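Local structure of soluble epoxide hydrolase (Bacillus megaterium, 4INZ) at residues Phe47-His52 with Val111-Gly116; His56-Phe61 with Thr67-Leu72. The protein belongs to the soluble epoxide hydrolases, enzymes of the alpha/beta hydrolase fold in which helices flank a central, mostly parallel beta-sheet. The protein carries 1 engineered substitution. All blocks are in the same frame, centred on the assembly; numbering follows the deposited sequence.

How the contacts relate
Alpha/beta hydrolases gather their key loops at the ends of the central strands, and the two contacts sample this plan at different depths. The centre of contact 1 lies about 4 Å from the centre of the chain, where the loop 47-52 meets the turn after strand 108-112; a bound di(hydroxyethyl)ether sits about 4 Å from the side chain of Trp-115. Contact 2, its centre about 13 Å from that of the chain, packs helix 55-61 on strand 66-70. The contact centres are about 11 Å apart. They touch directly, most clearly where Ser-51 OG lies 2.7 Å from Asp-71 OD1, a probable hydrogen bond that ties the loop of contact 1 to the segment 67-72.

Contact 1 of 2, residues Phe47-His52 with Val111-Gly116; sequences FPDFSH and VVHDWG
Phe-47 and Asp-114 meet where two signature loops of the alpha/beta hydrolase fold converge. The sharp turn His-113-Asp-114-Trp-115-Gly-116, between strand 108-112 and helix 115-126, has the form of the family's nucleophile elbow, with Asp-114 at its apex at a positive phi (59°) and psi -126°, the strained backbone expected there. The facing loop has Phe-47 joined to Pro-48 by a cis peptide, as in the HGXP motif of epoxide hydrolases.

Polar contact centres on a single oxygen. The backbone N of Phe-47 donates to Asp-114 OD2 at 2.9 Å, nearly straight, and approaches from well above the carboxylate plane. The N of Trp-115 makes a second, weak bond to the same OD2 at 2.7 Å. Two backbone N-H groups from different loops thus converge on one buried oxygen and restrain the carboxylate, a pattern consistent with the oxyanion hole of relatives. Two residues further along the loop of Phe-47, Asp-49 turns its carboxylate toward the edge of the His-113 ring, although OD1 of Asp-49 is hydrogen-bonded to Tyr-204 OH.

Apolar contact is slighter. Phe-47 CB comes near the plane of the Trp-115 indole at its edge, with CD1 4.2 Å away. The phenyl group itself leads off, its CG anti to the backbone N (chi1 174°), to meet Tyr-220 edge-to-face and to lie against Leu-182 and Leu-185 of helix 169-193. Pro-48 CB sits 3.6 Å above the plane of the Phe-47 ring, over the ring centre.

Contact 2 of 2, residues His56-Phe61 with Thr67-Leu72; sequences HQIDEF and TVALDL
Ile-58 and Thr-67 lie at the nearest point of the two backbones, with their CA atoms 5.7 Å apart, and illustrate how a short helix settles on a sheet without a hydrogen bond across the interface. Helix 56-61 runs almost antiparallel to strand 67-70, at 164° and with 8.6 Å between the axes of these segments.

The tight part is built by alternate strand residues, Thr-67 and Ala-69, which point at the helix while Val-68 points away. Ile-58 divides its two branches between them. Its CG2 lies 3.7 Å from Thr-67 OG1, and its longer branch, nearly extended at chi2 168°, carries CD1 to within 3.8 Å of Ala-69 CB. Thr-67 uses its branches differently. Thr-67 CG2 packs against the last turn, 3.6 Å from Phe-61 C and 3.9 Å from Phe-61 CB, while OG1, beside Ile-58 CG2, is hydrogen-bonded to Lys-35 O of strand 28-36. The buried hydroxyl therefore has a polar partner within the sheet.

The other side of the helix is looser: Asp-59 points away from the strand and is exposed, and His-56 is partly exposed. A further flank is covered by helix 291-303. There Phe-61, buried, turns its ring to Trp-299 and Met-298, and Glu-60, partly exposed, is hydrogen-bonded through OE2 to Trp-299 NE1. Together with strand 40-44, this pairing forms a beta-alpha-beta crossover, the repeating unit of the alpha/beta hydrolase fold.

Contact 1 of 2, residues Phe47-His52 with Val111-Gly116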
loop_
_atom_site.group_PDB
_atom_site.type_symbol
_atom_site.label_atom_id
_atom_site.label_comp_id
_atom_site.label_asym_id
_atom_site.label_seq_id
_atom_site.Cartn_x
_atom_site.Cartn_y
_atom_site.Cartn_z
ATOM N N PHE A 47 -5.340 1.320 1.892
ATOM C CA PHE A 47 -6.651 1.653 2.441
ATOM C C PHE A 47 -7.391 0.417 2.943
ATOM O O PHE A 47 -7.443 -0.593 2.244
ATOM C CB PHE A 47 -7.500 2.315 1.351
ATOM C CG PHE A 47 -8.918 2.578 1.769
ATOM C CD1 PHE A 47 -9.259 3.777 2.379
ATOM C CD2 PHE A 47 -9.910 1.624 1.565
ATOM C CE1 PHE A 47 -10.558 4.023 2.772
ATOM C CE2 PHE A 47 -11.218 1.867 1.959
ATOM C CZ PHE A 47 -11.538 3.072 2.567
ATOM N N PRO A 48 -8.013 0.497 4.136
ATOM C CA PRO A 48 -8.056 1.599 5.097
ATOM C C PRO A 48 -7.198 1.276 6.305
ATOM O O PRO A 48 -7.627 1.490 7.443
ATOM C CB PRO A 48 -9.516 1.580 5.529
ATOM C CG PRO A 48 -9.815 0.106 5.604
ATOM C CD PRO A 48 -8.978 -0.554 4.507
ATOM N N ASP A 49 -5.999 0.763 6.064
ATOM C CA ASP A 49 -5.118 0.365 7.153
ATOM C C ASP A 49 -4.218 1.521 7.573
ATOM O O ASP A 49 -4.571 2.682 7.405
ATOM C CB ASP A 49 -4.287 -0.842 6.719
ATOM C CG ASP A 49 -5.146 -1.935 6.117
ATOM O OD1 ASP A 49 -5.963 -2.514 6.859
ATOM O OD2 ASP A 49 -5.025 -2.198 4.902
ATOM N N PHE A 50 -3.065 1.183 8.132
ATOM C CA PHE A 50 -2.086 2.167 8.573
ATOM C C PHE A 50 -0.839 1.411 8.998
ATOM O O PHE A 50 -0.735 0.219 8.746
ATOM C CB PHE A 50 -2.639 3.062 9.703
ATOM C CG PHE A 50 -2.949 2.336 10.995
ATOM C CD1 PHE A 50 -3.912 1.334 11.046
ATOM C CD2 PHE A 50 -2.317 2.707 12.175
ATOM C CE1 PHE A 50 -4.214 0.688 12.245
ATOM C CE2 PHE A 50 -2.613 2.073 13.388
ATOM C CZ PHE A 50 -3.565 1.064 13.421
ATOM N N SER A 51 0.108 2.094 9.633
ATOM C CA SER A 51 1.394 1.476 9.940
ATOM C C SER A 51 1.276 0.140 10.679
ATOM O O SER A 51 2.100 -0.763 10.487
ATOM C CB SER A 51 2.270 2.454 10.731
ATOM O OG SER A 51 1.559 2.947 11.860
ATOM N N HIS A 52 0.252 0.013 11.516
ATOM C CA HIS A 52 0.091 -1.175 12.360
ATOM C C HIS A 52 -0.052 -2.468 11.548
ATOM O O HIS A 52 0.218 -3.554 12.059
ATOM C CB HIS A 52 -1.125 -0.986 13.278
ATOM C CG HIS A 52 -1.288 -2.047 14.322
ATOM N ND1 HIS A 52 -0.423 -2.187 15.387
ATOM C CD2 HIS A 52 -2.243 -2.995 14.486
ATOM C CE1 HIS A 52 -0.829 -3.188 16.153
ATOM N NE2 HIS A 52 -1.932 -3.693 15.631
ATOM N N VAL A 111 8.717 -1.839 0.970
ATOM C CA VAL A 111 7.717 -2.902 1.143
ATOM C C VAL A 111 6.324 -2.281 1.088
ATOM O O VAL A 111 6.020 -1.376 1.861
ATOM C CB VAL A 111 7.909 -3.607 2.497
ATOM C CG1 VAL A 111 6.993 -4.839 2.605
ATOM C CG2 VAL A 111 9.363 -3.997 2.668
ATOM N N VAL A 112 5.481 -2.748 0.173
ATOM C CA VAL A 112 4.287 -1.971 -0.172
ATOM C C VAL A 112 3.033 -2.817 -0.353
ATOM O O VAL A 112 3.120 -3.994 -0.690
ATOM C CB VAL A 112 4.525 -1.140 -1.456
ATOM C CG1 VAL A 112 5.734 -0.217 -1.276
ATOM C CG2 VAL A 112 4.734 -2.054 -2.656
ATOM N N HIS A 113 1.871 -2.195 -0.149
ATOM C CA HIS A 113 0.584 -2.892 -0.180
ATOM C C HIS A 113 -0.523 -1.912 -0.587
ATOM O O HIS A 113 -0.553 -0.779 -0.107
ATOM C CB HIS A 113 0.304 -3.464 1.219
ATOM C CG HIS A 113 -1.044 -4.088 1.389
ATOM N ND1 HIS A 113 -1.494 -5.142 0.614
ATOM C CD2 HIS A 113 -2.022 -3.846 2.295
ATOM C CE1 HIS A 113 -2.699 -5.500 1.020
ATOM N NE2 HIS A 113 -3.044 -4.726 2.036
ATOM N N ASP A 114 -1.401 -2.340 -1.493
ATOM C CA ASP A 114 -2.632 -1.605 -1.822
ATOM C C ASP A 114 -2.296 -0.191 -2.334
ATOM O O ASP A 114 -1.499 -0.061 -3.266
ATOM C CB ASP A 114 -3.582 -1.603 -0.608
ATOM C CG ASP A 114 -4.983 -1.111 -0.942
ATOM O OD1 ASP A 114 -5.814 -1.924 -1.421
ATOM O OD2 ASP A 114 -5.262 0.082 -0.710
ATOM N N TRP A 115 -2.864 0.863 -1.742
ATOM C CA TRP A 115 -2.491 2.221 -2.157
ATOM C C TRP A 115 -0.986 2.439 -2.008
ATOM O O TRP A 115 -0.366 3.135 -2.813
ATOM C CB TRP A 115 -3.266 3.309 -1.383
ATOM C CG TRP A 115 -4.303 3.994 -2.228
ATOM C CD1 TRP A 115 -5.659 3.841 -2.152
ATOM C CD2 TRP A 115 -4.065 4.916 -3.298
ATOM N NE1 TRP A 115 -6.280 4.617 -3.104
ATOM C CE2 TRP A 115 -5.323 5.284 -3.822
ATOM C CE3 TRP A 115 -2.909 5.469 -3.861
ATOM C CZ2 TRP A 115 -5.457 6.177 -4.888
ATOM C CZ3 TRP A 115 -3.045 6.362 -4.918
ATOM C CH2 TRP A 115 -4.309 6.703 -5.420
ATOM N N GLY A 116 -0.402 1.845 -0.972
ATOM C CA GLY A 116 1.034 1.918 -0.767
ATOM C C GLY A 116 1.806 1.330 -1.936
ATOM O O GLY A 116 2.905 1.785 -2.251
#

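Contact 2 of 2, residues His56-Phe61 with Thr67-Leu72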
loop_
_atom_site.group_PDB
_atom_site.type_symbol
_atom_site.label_atom_id
_atom_site.label_comp_id
_atom_site.label_asym_id
_atom_site.label_seq_id
_atom_site.Cartn_x
_atom_site.Cartn_y
_atom_site.Cartn_z
ATOM N N HIS A 56 3.943 -7.477 12.258
ATOM C CA HIS A 56 4.666 -8.747 12.295
ATOM C C HIS A 56 5.995 -8.683 11.551
ATOM O O HIS A 56 6.946 -9.394 11.898
ATOM C CB HIS A 56 3.809 -9.881 11.738
ATOM C CG HIS A 56 2.546 -10.112 12.509
ATOM N ND1 HIS A 56 2.541 -10.577 13.807
ATOM C CD2 HIS A 56 1.248 -9.949 12.161
ATOM C CE1 HIS A 56 1.292 -10.685 14.228
ATOM N NE2 HIS A 56 0.487 -10.321 13.245
ATOM N N GLN A 57 6.058 -7.845 10.521
ATOM C CA GLN A 57 7.312 -7.649 9.797
ATOM C C GLN A 57 8.235 -6.710 10.560
ATOM O O GLN A 57 9.448 -6.882 10.546
ATOM C CB GLN A 57 7.059 -7.125 8.375
ATOM C CG GLN A 57 6.455 -8.169 7.432
ATOM C CD GLN A 57 5.020 -8.490 7.789
ATOM O OE1 GLN A 57 4.196 -7.586 7.984
ATOM N NE2 GLN A 57 4.706 -9.778 7.878
ATOM N N ILE A 58 7.661 -5.711 11.217
ATOM C CA ILE A 58 8.452 -4.843 12.089
ATOM C C ILE A 58 9.151 -5.692 13.160
ATOM O O ILE A 58 10.355 -5.549 13.395
ATOM C CB ILE A 58 7.580 -3.758 12.744
ATOM C CG1 ILE A 58 7.124 -2.762 11.681
ATOM C CG2 ILE A 58 8.360 -3.025 13.851
ATOM C CD1 ILE A 58 6.042 -1.823 12.159
ATOM N N ASP A 59 8.406 -6.594 13.793
ATOM C CA ASP A 59 8.994 -7.431 14.841
ATOM C C ASP A 59 10.063 -8.376 14.299
ATOM O O ASP A 59 11.092 -8.613 14.946
ATOM C CB ASP A 59 7.911 -8.220 15.582
ATOM C CG ASP A 59 7.033 -7.332 16.449
ATOM O OD1 ASP A 59 7.443 -6.187 16.752
ATOM O OD2 ASP A 59 5.934 -7.783 16.833
ATOM N N GLU A 60 9.828 -8.909 13.106
ATOM C CA GLU A 60 10.718 -9.929 12.565
ATOM C C GLU A 60 12.005 -9.344 11.996
ATOM O O GLU A 60 13.083 -9.910 12.169
ATOM C CB GLU A 60 10.005 -10.759 11.489
ATOM C CG GLU A 60 10.927 -11.714 10.746
ATOM C CD GLU A 60 11.403 -12.895 11.597
ATOM O OE1 GLU A 60 10.852 -13.126 12.695
ATOM O OE2 GLU A 60 12.337 -13.600 11.158
ATOM N N PHE A 61 11.894 -8.213 11.309
ATOM C CA PHE A 61 13.042 -7.675 10.573
ATOM C C PHE A 61 13.818 -6.581 11.295
ATOM O O PHE A 61 14.843 -6.118 10.795
ATOM C CB PHE A 61 12.610 -7.229 9.173
ATOM C CG PHE A 61 12.192 -8.376 8.307
ATOM C CD1 PHE A 61 13.137 -9.095 7.587
ATOM C CD2 PHE A 61 10.862 -8.776 8.255
ATOM C CE1 PHE A 61 12.757 -10.178 6.811
ATOM C CE2 PHE A 61 10.477 -9.861 7.485
ATOM C CZ PHE A 61 11.426 -10.559 6.762
ATOM N N THR A 67 13.517 -0.884 10.595
ATOM C CA THR A 67 12.171 -1.025 10.049
ATOM C C THR A 67 11.343 0.211 10.367
ATOM O O THR A 67 11.143 0.546 11.530
ATOM C CB THR A 67 11.458 -2.267 10.617
ATOM O OG1 THR A 67 11.448 -2.195 12.047
ATOM C CG2 THR A 67 12.176 -3.539 10.182
ATOM N N VAL A 68 10.866 0.882 9.325
ATOM C CA VAL A 68 10.022 2.063 9.478
ATOM C C VAL A 68 8.707 1.864 8.731
ATOM O O VAL A 68 8.705 1.589 7.523
ATOM C CB VAL A 68 10.740 3.328 8.938
ATOM C CG1 VAL A 68 9.792 4.511 8.883
ATOM C CG2 VAL A 68 11.952 3.661 9.805
ATOM N N ALA A 69 7.592 1.977 9.448
ATOM C CA ALA A 69 6.277 1.898 8.816
ATOM C C ALA A 69 5.600 3.262 8.878
ATOM O O ALA A 69 5.313 3.779 9.960
ATOM C CB ALA A 69 5.407 0.823 9.493
ATOM N N LEU A 70 5.363 3.846 7.706
ATOM C CA LEU A 70 4.817 5.193 7.596
ATOM C C LEU A 70 3.289 5.194 7.659
ATOM O O LEU A 70 2.642 4.305 7.107
ATOM C CB LEU A 70 5.267 5.808 6.270
ATOM C CG LEU A 70 4.949 7.270 5.961
ATOM C CD1 LEU A 70 5.643 8.186 6.964
ATOM C CD2 LEU A 70 5.409 7.588 4.542
ATOM N N ASP A 71 2.720 6.192 8.336
ATOM C CA ASP A 71 1.304 6.499 8.164
ATOM C C ASP A 71 1.194 7.504 7.025
ATOM O O ASP A 71 1.682 8.632 7.145
ATOM C CB ASP A 71 0.696 7.103 9.437
ATOM C CG ASP A 71 0.541 6.088 10.565
ATOM O OD1 ASP A 71 0.390 4.874 10.295
ATOM O OD2 ASP A 71 0.530 6.523 11.736
ATOM N N LEU A 72 0.587 7.096 5.914
ATOM C CA LEU A 72 0.432 7.991 4.766
ATOM C C LEU A 72 -0.352 9.249 5.143
ATOM O O LEU A 72 -1.145 9.233 6.082
ATOM C CB LEU A 72 -0.268 7.264 3.620
ATOM C CG LEU A 72 0.459 6.043 3.057
ATOM C CD1 LEU A 72 -0.380 5.398 1.948
ATOM C CD2 LEU A 72 1.847 6.422 2.537
#